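Local atomic coordinates of probable aminotransferase (Pseudomonas aeruginosa, PDB entry 5YKR), a protein that belongs to the class-III aminotransferase family of pyridoxal phosphate enzymes and carries its cofactor covalently bound to the chain. Residues 134-139 against 295-300; 147-152 against 323-328; 128-133 against 277-282. All blocks are in the same frame, centred on the assembly; numbering follows the deposited sequence.

Contact 1 of 3, residues 134-139 against 295-300; sequences QVTTSA and AVWGCS
Gln-134 and Trp-297 form a hydrogen-bonded antiparallel pair at the border of the mixed sheet in the large domain of fold type I pyridoxal phosphate enzymes, where strand 132-136 is outermost within the chain and strand 295-299 comes next. Gln-134 N donates to Trp-297 O at 2.9 Å, and Trp-297 N answers with 3.0 Å to Gln-134 O. The second such pair joins Thr-136 N to Ala-295 O (2.9 Å) and Ala-295 N to Thr-136 O (3.1 Å). In the latter bond the donor stands above the carbonyl plane, and the same oxygen also accepts from NE2 of Gln-335. Between them Val-135 and Val-296 form the non-hydrogen-bonded pair; their backbones bond outward, Val-296 to Leu-284 and Val-135 to the second subunit. Val-135 CA-H points at Ala-295 O, 3.4 Å away. Gln-134 NE2 donates to Ala-45 O of the second subunit.

With OG1 of Thr-136 lodged between its own backbone N and carbonyl carbon (chi1 67°), the hydroxyl donates to Ser-138 O at 2.8 Å. Ser-138 OG in turn N-caps helix 139-154 at Asp-141 N. Trp-297 lies beside Gln-134, pointing the same way: Gln-134 CB makes a CH-pi contact over the five-membered ring, 4.0 Å from its centroid, while Thr-136 CG2 meets the indole edge in plane.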
loop_
_atom_site.group_PDB
_atom_site.type_symbol
_atom_site.label_atom_id
_atom_site.label_comp_id
_atom_site.label_asym_id
_atom_site.label_seq_id
_atom_site.Cartn_x
_atom_site.Cartn_y
_atom_site.Cartn_z
ATOM N N GLN A 134 11.612 9.310 0.029
ATOM C CA GLN A 134 10.268 9.254 0.597
ATOM C C GLN A 134 9.942 7.786 0.859
ATOM O O GLN A 134 10.581 6.882 0.313
ATOM C CB GLN A 134 9.226 9.851 -0.367
ATOM C CG GLN A 134 9.295 11.347 -0.570
ATOM C CD GLN A 134 8.822 12.171 0.612
ATOM O OE1 GLN A 134 7.636 12.520 0.673
ATOM N NE2 GLN A 134 9.770 12.553 1.556
ATOM N N VAL A 135 8.953 7.536 1.700
ATOM C CA VAL A 135 8.473 6.181 2.037
ATOM C C VAL A 135 7.044 6.005 1.625
ATOM O O VAL A 135 6.227 6.935 1.765
ATOM C CB VAL A 135 8.591 5.932 3.554
ATOM C CG1 VAL A 135 8.101 4.562 3.982
ATOM C CG2 VAL A 135 10.002 6.153 4.018
ATOM N N THR A 136 6.731 4.839 1.117
ATOM C CA THR A 136 5.365 4.422 0.771
ATOM C C THR A 136 4.992 3.129 1.528
ATOM O O THR A 136 5.837 2.552 2.234
ATOM C CB THR A 136 5.204 4.211 -0.723
ATOM O OG1 THR A 136 6.003 3.084 -1.079
ATOM C CG2 THR A 136 5.549 5.446 -1.537
ATOM N N THR A 137 3.786 2.620 1.293
ATOM C CA THR A 137 3.393 1.301 1.863
ATOM C C THR A 137 3.612 0.137 0.923
ATOM O O THR A 137 3.293 -0.989 1.299
ATOM C CB THR A 137 1.950 1.359 2.405
ATOM O OG1 THR A 137 1.057 1.732 1.379
ATOM C CG2 THR A 137 1.828 2.341 3.537
ATOM N N SER A 138 4.137 0.386 -0.269
ATOM C CA SER A 138 4.472 -0.729 -1.218
ATOM C C SER A 138 5.331 -0.222 -2.368
ATOM O O SER A 138 5.300 0.942 -2.718
ATOM C CB SER A 138 3.200 -1.299 -1.820
ATOM O OG SER A 138 2.547 -0.370 -2.691
ATOM N N ALA A 139 6.055 -1.143 -2.989
ATOM C CA ALA A 139 6.792 -0.832 -4.197
ATOM C C ALA A 139 5.862 -0.322 -5.297
ATOM O O ALA A 139 6.208 0.582 -6.029
ATOM C CB ALA A 139 7.603 -2.015 -4.679
ATOM N N ALA A 295 7.951 0.596 1.211
ATOM C CA ALA A 295 8.976 0.768 0.189
ATOM C C ALA A 295 9.605 2.137 0.401
ATOM O O ALA A 295 9.015 3.015 1.065
ATOM C CB ALA A 295 8.387 0.664 -1.229
ATOM N N VAL A 296 10.786 2.323 -0.209
ATOM C CA VAL A 296 11.384 3.629 -0.307
ATOM C C VAL A 296 11.565 3.990 -1.769
ATOM O O VAL A 296 11.734 3.107 -2.640
ATOM C CB VAL A 296 12.753 3.693 0.423
ATOM C CG1 VAL A 296 12.572 3.503 1.922
ATOM C CG2 VAL A 296 13.770 2.682 -0.136
ATOM N N TRP A 297 11.583 5.281 -2.053
ATOM C CA TRP A 297 12.043 5.765 -3.311
ATOM C C TRP A 297 12.920 6.957 -3.106
ATOM O O TRP A 297 12.686 7.749 -2.202
ATOM C CB TRP A 297 10.935 6.002 -4.306
ATOM C CG TRP A 297 9.973 7.028 -4.023
ATOM C CD1 TRP A 297 8.777 6.877 -3.412
ATOM C CD2 TRP A 297 10.087 8.399 -4.408
ATOM N NE1 TRP A 297 8.110 8.089 -3.385
ATOM C CE2 TRP A 297 8.895 9.047 -3.990
ATOM C CE3 TRP A 297 11.083 9.157 -5.058
ATOM C CZ2 TRP A 297 8.671 10.411 -4.186
ATOM C CZ3 TRP A 297 10.844 10.506 -5.266
ATOM C CH2 TRP A 297 9.660 11.099 -4.871
ATOM N N GLY A 298 13.894 7.078 -3.977
ATOM C CA GLY A 298 14.867 8.171 -3.933
ATOM C C GLY A 298 15.057 8.835 -5.267
ATOM O O GLY A 298 14.714 8.249 -6.290
ATOM N N CYS A 299 15.542 10.087 -5.231
ATOM C CA CYS A 299 15.814 10.801 -6.472
ATOM C C CYS A 299 17.019 11.673 -6.353
ATOM O O CYS A 299 17.465 12.047 -5.247
ATOM C CB CYS A 299 14.610 11.607 -6.903
ATOM S SG CYS A 299 14.177 13.032 -5.869
ATOM N N SER A 300 17.554 11.994 -7.520
ATOM C CA SER A 300 18.721 12.907 -7.597
ATOM C C SER A 300 18.336 14.324 -7.181
ATOM O O SER A 300 17.155 14.701 -7.183
ATOM C CB SER A 300 19.274 12.942 -9.006
ATOM O OG SER A 300 18.367 13.638 -9.863
#

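Contact 2 of 3, residues 147-152 against 323-328; sequences LRLCRM and FGFGGT
NH1 of Arg-148 donates to water 1, which in turn donates to Phe-323 O at 2.8 Å, and it also bonds to His-190 O of the second subunit. A second bridge starts at NE, which donates to water 2 at 2.8 Å; that water donates to Gly-324 O at 2.9 Å. Water 2 sits at the guanidinium edge, in its plane. Gly-324 CA covers one face, 4.0 Å above the plane, and NH2 forms a salt bridge with Asp-171 of the second subunit, so bonds on three nitrogens should hold the group against rotation. The side chain leaves the helix nearly straight, then bends at chi3 (-73°) and again at chi4 (-77°), and the guanidinium comes out parallel to the Phe-325 ring, displaced from it rather than stacked; Arg-148 CD meets Phe-325 CD1 at 4.0 Å. The Leu-149 and Phe-325 side chains cross at about a right angle, with Leu-149 CD2 3.9 Å from Phe-325 CZ. Farther along, Thr-328 OG1 hydrogen-bonds to the cofactor-lysine adduct of the second subunit. This loop between helices 301-310 and 333-346 thus reaches the partner's cofactor, as expected of fold type I aminotransferases, whose active sites lie at the dimer interface.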
loop_
_atom_site.group_PDB
_atom_site.type_symbol
_atom_site.label_atom_id
_atom_site.label_comp_id
_atom_site.label_asym_id
_atom_site.label_seq_id
_atom_site.Cartn_x
_atom_site.Cartn_y
_atom_site.Cartn_z
ATOM N N LEU A 147 5.894 8.029 -10.982
ATOM C CA LEU A 147 5.425 8.335 -12.349
ATOM C C LEU A 147 4.579 9.620 -12.352
ATOM O O LEU A 147 4.713 10.454 -13.278
ATOM C CB LEU A 147 4.660 7.167 -12.919
ATOM C CG LEU A 147 5.468 5.907 -13.234
ATOM C CD1 LEU A 147 4.519 4.785 -13.719
ATOM C CD2 LEU A 147 6.563 6.211 -14.257
ATOM N N ARG A 148 3.717 9.805 -11.348
ATOM C CA ARG A 148 2.940 11.037 -11.230
ATOM C C ARG A 148 3.848 12.263 -11.169
ATOM O O ARG A 148 3.611 13.245 -11.875
ATOM C CB ARG A 148 2.048 10.958 -9.970
ATOM C CG ARG A 148 1.398 12.281 -9.585
ATOM C CD ARG A 148 0.507 12.170 -8.354
ATOM N NE ARG A 148 -0.730 11.468 -8.654
ATOM C CZ ARG A 148 -1.777 11.972 -9.292
ATOM N NH1 ARG A 148 -1.824 13.223 -9.573
ATOM N NH2 ARG A 148 -2.812 11.170 -9.643
ATOM N N LEU A 149 4.885 12.210 -10.316
ATOM C CA LEU A 149 5.754 13.333 -10.185
ATOM C C LEU A 149 6.522 13.593 -11.496
ATOM O O LEU A 149 6.791 14.744 -11.838
ATOM C CB LEU A 149 6.731 13.095 -9.014
ATOM C CG LEU A 149 6.075 13.158 -7.634
ATOM C CD1 LEU A 149 7.003 12.669 -6.549
ATOM C CD2 LEU A 149 5.575 14.564 -7.279
ATOM N N CYS A 150 6.900 12.528 -12.219
ATOM C CA CYS A 150 7.562 12.702 -13.523
ATOM C C CYS A 150 6.645 13.365 -14.536
ATOM O O CYS A 150 7.089 14.194 -15.323
ATOM C CB CYS A 150 8.117 11.383 -14.049
ATOM S SG CYS A 150 9.528 10.744 -13.144
ATOM N N ARG A 151 5.368 12.973 -14.544
ATOM C CA ARG A 151 4.389 13.668 -15.405
ATOM C C ARG A 151 4.264 15.156 -15.021
ATOM O O ARG A 151 4.210 16.041 -15.900
ATOM C CB ARG A 151 3.032 12.975 -15.387
ATOM C CG ARG A 151 3.029 11.626 -16.059
ATOM C CD ARG A 151 1.590 11.121 -16.245
ATOM N NE ARG A 151 1.552 9.895 -17.013
ATOM C CZ ARG A 151 1.533 8.670 -16.556
ATOM N NH1 ARG A 151 1.481 8.426 -15.284
ATOM N NH2 ARG A 151 1.565 7.644 -17.455
ATOM N N MET A 152 4.238 15.429 -13.713
ATOM C CA MET A 152 4.137 16.809 -13.235
ATOM C C MET A 152 5.346 17.645 -13.632
ATOM O O MET A 152 5.156 18.756 -14.165
ATOM C CB MET A 152 3.982 16.869 -11.717
ATOM C CG MET A 152 2.624 16.370 -11.213
ATOM S SD MET A 152 2.615 16.073 -9.440
ATOM C CE MET A 152 3.079 17.656 -8.788
ATOM N N PHE A 323 -2.302 16.150 -2.816
ATOM C CA PHE A 323 -1.692 16.272 -4.161
ATOM C C PHE A 323 -1.708 14.944 -4.963
ATOM O O PHE A 323 -0.985 14.784 -5.924
ATOM C CB PHE A 323 -0.269 16.866 -4.110
ATOM C CG PHE A 323 -0.198 18.152 -3.327
ATOM C CD1 PHE A 323 -0.723 19.336 -3.843
ATOM C CD2 PHE A 323 0.465 18.193 -2.112
ATOM C CE1 PHE A 323 -0.624 20.529 -3.157
ATOM C CE2 PHE A 323 0.550 19.378 -1.429
ATOM C CZ PHE A 323 -0.012 20.553 -1.929
ATOM N N GLY A 324 -2.576 14.014 -4.586
ATOM C CA GLY A 324 -2.778 12.794 -5.357
ATOM C C GLY A 324 -1.914 11.604 -4.970
ATOM O O GLY A 324 -1.997 10.551 -5.616
ATOM N N PHE A 325 -1.036 11.777 -3.957
ATOM C CA PHE A 325 -0.146 10.665 -3.597
ATOM C C PHE A 325 0.144 10.783 -2.089
ATOM O O PHE A 325 -0.369 11.650 -1.398
ATOM C CB PHE A 325 1.146 10.655 -4.452
ATOM C CG PHE A 325 2.098 11.796 -4.218
ATOM C CD1 PHE A 325 1.807 13.077 -4.647
ATOM C CD2 PHE A 325 3.319 11.562 -3.582
ATOM C CE1 PHE A 325 2.696 14.104 -4.433
ATOM C CE2 PHE A 325 4.227 12.584 -3.370
ATOM C CZ PHE A 325 3.904 13.864 -3.773
ATOM N N GLY A 326 0.998 9.903 -1.611
ATOM C CA GLY A 326 1.232 9.646 -0.182
ATOM C C GLY A 326 0.204 8.679 0.244
ATOM O O GLY A 326 -0.604 8.258 -0.602
ATOM N N GLY A 327 0.094 8.431 1.521
ATOM C CA GLY A 327 -0.842 7.476 2.097
ATOM C C GLY A 327 -0.786 7.632 3.624
ATOM O O GLY A 327 0.269 8.017 4.206
ATOM N N THR A 328 -1.891 7.334 4.288
ATOM C CA THR A 328 -2.021 7.668 5.711
ATOM C C THR A 328 -1.006 6.979 6.607
ATOM O O THR A 328 -0.533 7.587 7.582
ATOM C CB THR A 328 -3.453 7.430 6.172
ATOM O OG1 THR A 328 -4.381 8.107 5.276
ATOM C CG2 THR A 328 -3.662 7.883 7.616
HETATM O O HOH W 1 -0.489 15.708 -8.520
HETATM O O HOH W 2 -0.662 8.872 -7.542
#

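Contact 3 of 3, residues 128-133 against 277-282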
loop_
_atom_site.group_PDB
_atom_site.type_symbol
_atom_site.label_atom_id
_atom_site.label_comp_id
_atom_site.label_asym_id
_atom_site.label_seq_id
_atom_site.Cartn_x
_atom_site.Cartn_y
_atom_site.Cartn_z
ATOM N N PHE A 128 22.555 4.198 -1.209
ATOM C CA PHE A 128 22.059 4.101 -2.569
ATOM C C PHE A 128 22.467 5.289 -3.455
ATOM O O PHE A 128 22.177 5.314 -4.666
ATOM C CB PHE A 128 20.555 3.902 -2.578
ATOM C CG PHE A 128 20.107 2.611 -1.961
ATOM C CD1 PHE A 128 20.557 1.370 -2.443
ATOM C CD2 PHE A 128 19.232 2.615 -0.887
ATOM C CE1 PHE A 128 20.135 0.200 -1.846
ATOM C CE2 PHE A 128 18.806 1.459 -0.309
ATOM C CZ PHE A 128 19.269 0.239 -0.771
ATOM N N GLY A 129 23.172 6.267 -2.885
ATOM C CA GLY A 129 23.798 7.284 -3.698
ATOM C C GLY A 129 22.928 8.320 -4.368
ATOM O O GLY A 129 23.339 8.913 -5.380
ATOM N N LEU A 130 21.728 8.488 -3.866
ATOM C CA LEU A 130 20.836 9.542 -4.239
ATOM C C LEU A 130 20.481 10.322 -2.964
ATOM O O LEU A 130 20.278 9.709 -1.898
ATOM C CB LEU A 130 19.582 9.024 -4.924
ATOM C CG LEU A 130 19.734 8.351 -6.271
ATOM C CD1 LEU A 130 18.397 7.853 -6.795
ATOM C CD2 LEU A 130 20.332 9.280 -7.270
ATOM N N PRO A 131 20.306 11.644 -3.081
ATOM C CA PRO A 131 20.179 12.426 -1.875
ATOM C C PRO A 131 18.808 12.500 -1.193
ATOM O O PRO A 131 18.784 12.658 0.022
ATOM C CB PRO A 131 20.578 13.844 -2.313
ATOM C CG PRO A 131 20.349 13.853 -3.788
ATOM C CD PRO A 131 20.657 12.495 -4.246
ATOM N N TYR A 132 17.686 12.354 -1.922
ATOM C CA TYR A 132 16.382 12.655 -1.344
ATOM C C TYR A 132 15.442 11.463 -1.452
ATOM O O TYR A 132 15.359 10.845 -2.501
ATOM C CB TYR A 132 15.722 13.833 -2.075
ATOM C CG TYR A 132 16.487 15.124 -1.879
ATOM C CD1 TYR A 132 16.409 15.847 -0.687
ATOM C CD2 TYR A 132 17.273 15.608 -2.884
ATOM C CE1 TYR A 132 17.181 16.983 -0.486
ATOM C CE2 TYR A 132 18.033 16.740 -2.721
ATOM C CZ TYR A 132 17.981 17.451 -1.540
ATOM O OH TYR A 132 18.688 18.595 -1.365
ATOM N N TRP A 133 14.701 11.202 -0.363
ATOM C CA TRP A 133 13.903 9.980 -0.244
ATOM C C TRP A 133 12.490 10.284 0.258
ATOM O O TRP A 133 12.202 11.358 0.815
ATOM C CB TRP A 133 14.608 9.017 0.745
ATOM C CG TRP A 133 15.926 8.623 0.204
ATOM C CD1 TRP A 133 17.076 9.358 0.241
ATOM C CD2 TRP A 133 16.197 7.493 -0.653
ATOM N NE1 TRP A 133 18.059 8.741 -0.514
ATOM C CE2 TRP A 133 17.529 7.624 -1.100
ATOM C CE3 TRP A 133 15.459 6.377 -1.056
ATOM C CZ2 TRP A 133 18.139 6.671 -1.945
ATOM C CZ3 TRP A 133 16.060 5.451 -1.914
ATOM C CH2 TRP A 133 17.380 5.610 -2.356
ATOM N N LEU A 277 25.531 2.163 -11.951
ATOM C CA LEU A 277 24.449 2.849 -12.651
ATOM C C LEU A 277 24.229 4.228 -12.030
ATOM O O LEU A 277 24.643 4.489 -10.895
ATOM C CB LEU A 277 23.160 2.051 -12.659
ATOM C CG LEU A 277 23.226 0.640 -13.237
ATOM C CD1 LEU A 277 21.802 0.033 -13.341
ATOM C CD2 LEU A 277 23.955 0.574 -14.582
ATOM N N GLU A 278 23.555 5.074 -12.785
ATOM C CA GLU A 278 23.275 6.463 -12.414
ATOM C C GLU A 278 21.763 6.741 -12.552
ATOM O O GLU A 278 21.339 7.497 -13.405
ATOM C CB GLU A 278 24.103 7.427 -13.275
ATOM C CG GLU A 278 25.584 7.297 -13.032
ATOM C CD GLU A 278 26.401 8.116 -14.016
ATOM O OE1 GLU A 278 26.337 9.331 -13.952
ATOM O OE2 GLU A 278 27.062 7.537 -14.897
ATOM N N PRO A 279 20.949 6.130 -11.683
ATOM C CA PRO A 279 19.474 6.324 -11.761
ATOM C C PRO A 279 19.098 7.776 -11.490
ATOM O O PRO A 279 19.739 8.423 -10.682
ATOM C CB PRO A 279 18.922 5.431 -10.649
ATOM C CG PRO A 279 20.086 5.106 -9.829
ATOM C CD PRO A 279 21.360 5.310 -10.538
ATOM N N ASP A 280 18.036 8.228 -12.100
ATOM C CA ASP A 280 17.356 9.467 -11.637
ATOM C C ASP A 280 16.479 9.239 -10.418
ATOM O O ASP A 280 16.365 10.097 -9.573
ATOM C CB ASP A 280 16.580 10.131 -12.772
ATOM C CG ASP A 280 17.466 10.486 -13.925
ATOM O OD1 ASP A 280 18.571 11.080 -13.695
ATOM O OD2 ASP A 280 17.073 10.176 -15.094
ATOM N N PHE A 281 15.800 8.100 -10.431
ATOM C CA PHE A 281 14.958 7.629 -9.342
ATOM C C PHE A 281 15.309 6.166 -9.070
ATOM O O PHE A 281 15.613 5.422 -9.995
ATOM C CB PHE A 281 13.464 7.706 -9.683
ATOM C CG PHE A 281 12.944 9.088 -9.880
ATOM C CD1 PHE A 281 13.039 9.688 -11.108
ATOM C CD2 PHE A 281 12.313 9.766 -8.856
ATOM C CE1 PHE A 281 12.545 10.960 -11.315
ATOM C CE2 PHE A 281 11.787 11.063 -9.057
ATOM C CZ PHE A 281 11.928 11.646 -10.297
ATOM N N PHE A 282 15.200 5.783 -7.802
ATOM C CA PHE A 282 15.516 4.424 -7.339
ATOM C C PHE A 282 14.353 3.975 -6.470
ATOM O O PHE A 282 13.944 4.713 -5.561
ATOM C CB PHE A 282 16.804 4.520 -6.496
ATOM C CG PHE A 282 17.296 3.233 -5.935
ATOM C CD1 PHE A 282 16.787 2.721 -4.720
ATOM C CD2 PHE A 282 18.310 2.530 -6.597
ATOM C CE1 PHE A 282 17.267 1.530 -4.232
ATOM C CE2 PHE A 282 18.781 1.351 -6.068
ATOM C CZ PHE A 282 18.274 0.853 -4.894
#
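Phe-282 carries its CG anti to the backbone N (chi1 -180°), while Phe-128 turns its own CG anti to the carbonyl carbon (chi1 -64°); together these rotations lay the two rings on each other in an offset stack. Their centroids are 4.5 Å apart and the planes are tilted by 28°, so the stack opens like a shallow wedge. Its tight side is at Phe-128 CD1, 3.4 Å from Phe-282 CZ, and CE1 of Phe-282 lies over the centre of the Phe-128 ring, 3.7 Å above its plane. The Phe-282 ring is touched elsewhere by the six-membered part of the Trp-133 indole, which offers its edge: CH2 of Trp-133 is 3.8 Å from CD1 of Phe-282.

Both segments lead into strands of the large-domain sheet of a fold type I pyridoxal phosphate enzyme. Strand 132-136 and strand 281-284 are not direct neighbours there; strand 295-299 runs between them, bonded to each, and Trp-133 and Phe-282 meet over it where Gly-298 offers no side chain. On the opposite side of the strand from Phe-282, Phe-281 packs against helix 301-310.

Leu-130 packs beside the stack. Its CD1 reaches Phe-282 CB at 3.7 Å and lies 4.4 Å from Pro-279 CG, while the other methyl, CD2, rests 3.6 Å from Pro-279 O. The backbone of Leu-130 also positions the indole, because Trp-133 NE1 donates to Leu-130 O at 2.8 Å from above the carbonyl plane. Trp-133 packs on Trp-41 of the second subunit as well. Beyond the apolar patch, the carboxylate of Asp-280 forms a salt bridge with Arg-246 and accepts a hydrogen bond from Leu-256 N.

How the contacts relate
All three contacts are buried and all adjoin the second subunit, but they join different elements of the domain. Contacts 1 and 3 share strand 132-136 and the same sheet: contact 1 is direct strand pairing, mostly backbone bonds, whereas contact 3 spans the intervening strand 295-299 mainly with apolar and aromatic side chains and no hydrogen bonds. Strand 295-299 is tied into contact 3 by probable bonds from Cys-299 N to Tyr-132 O and from Gly-298 N to Phe-282 O. Contact 2 lies farthest from the chain's centre, joins helix to loop and relies on water bridges. Its Leu-149 packs on Trp-297 of contact 1, and its Cys-150 on Phe-281 of contact 3.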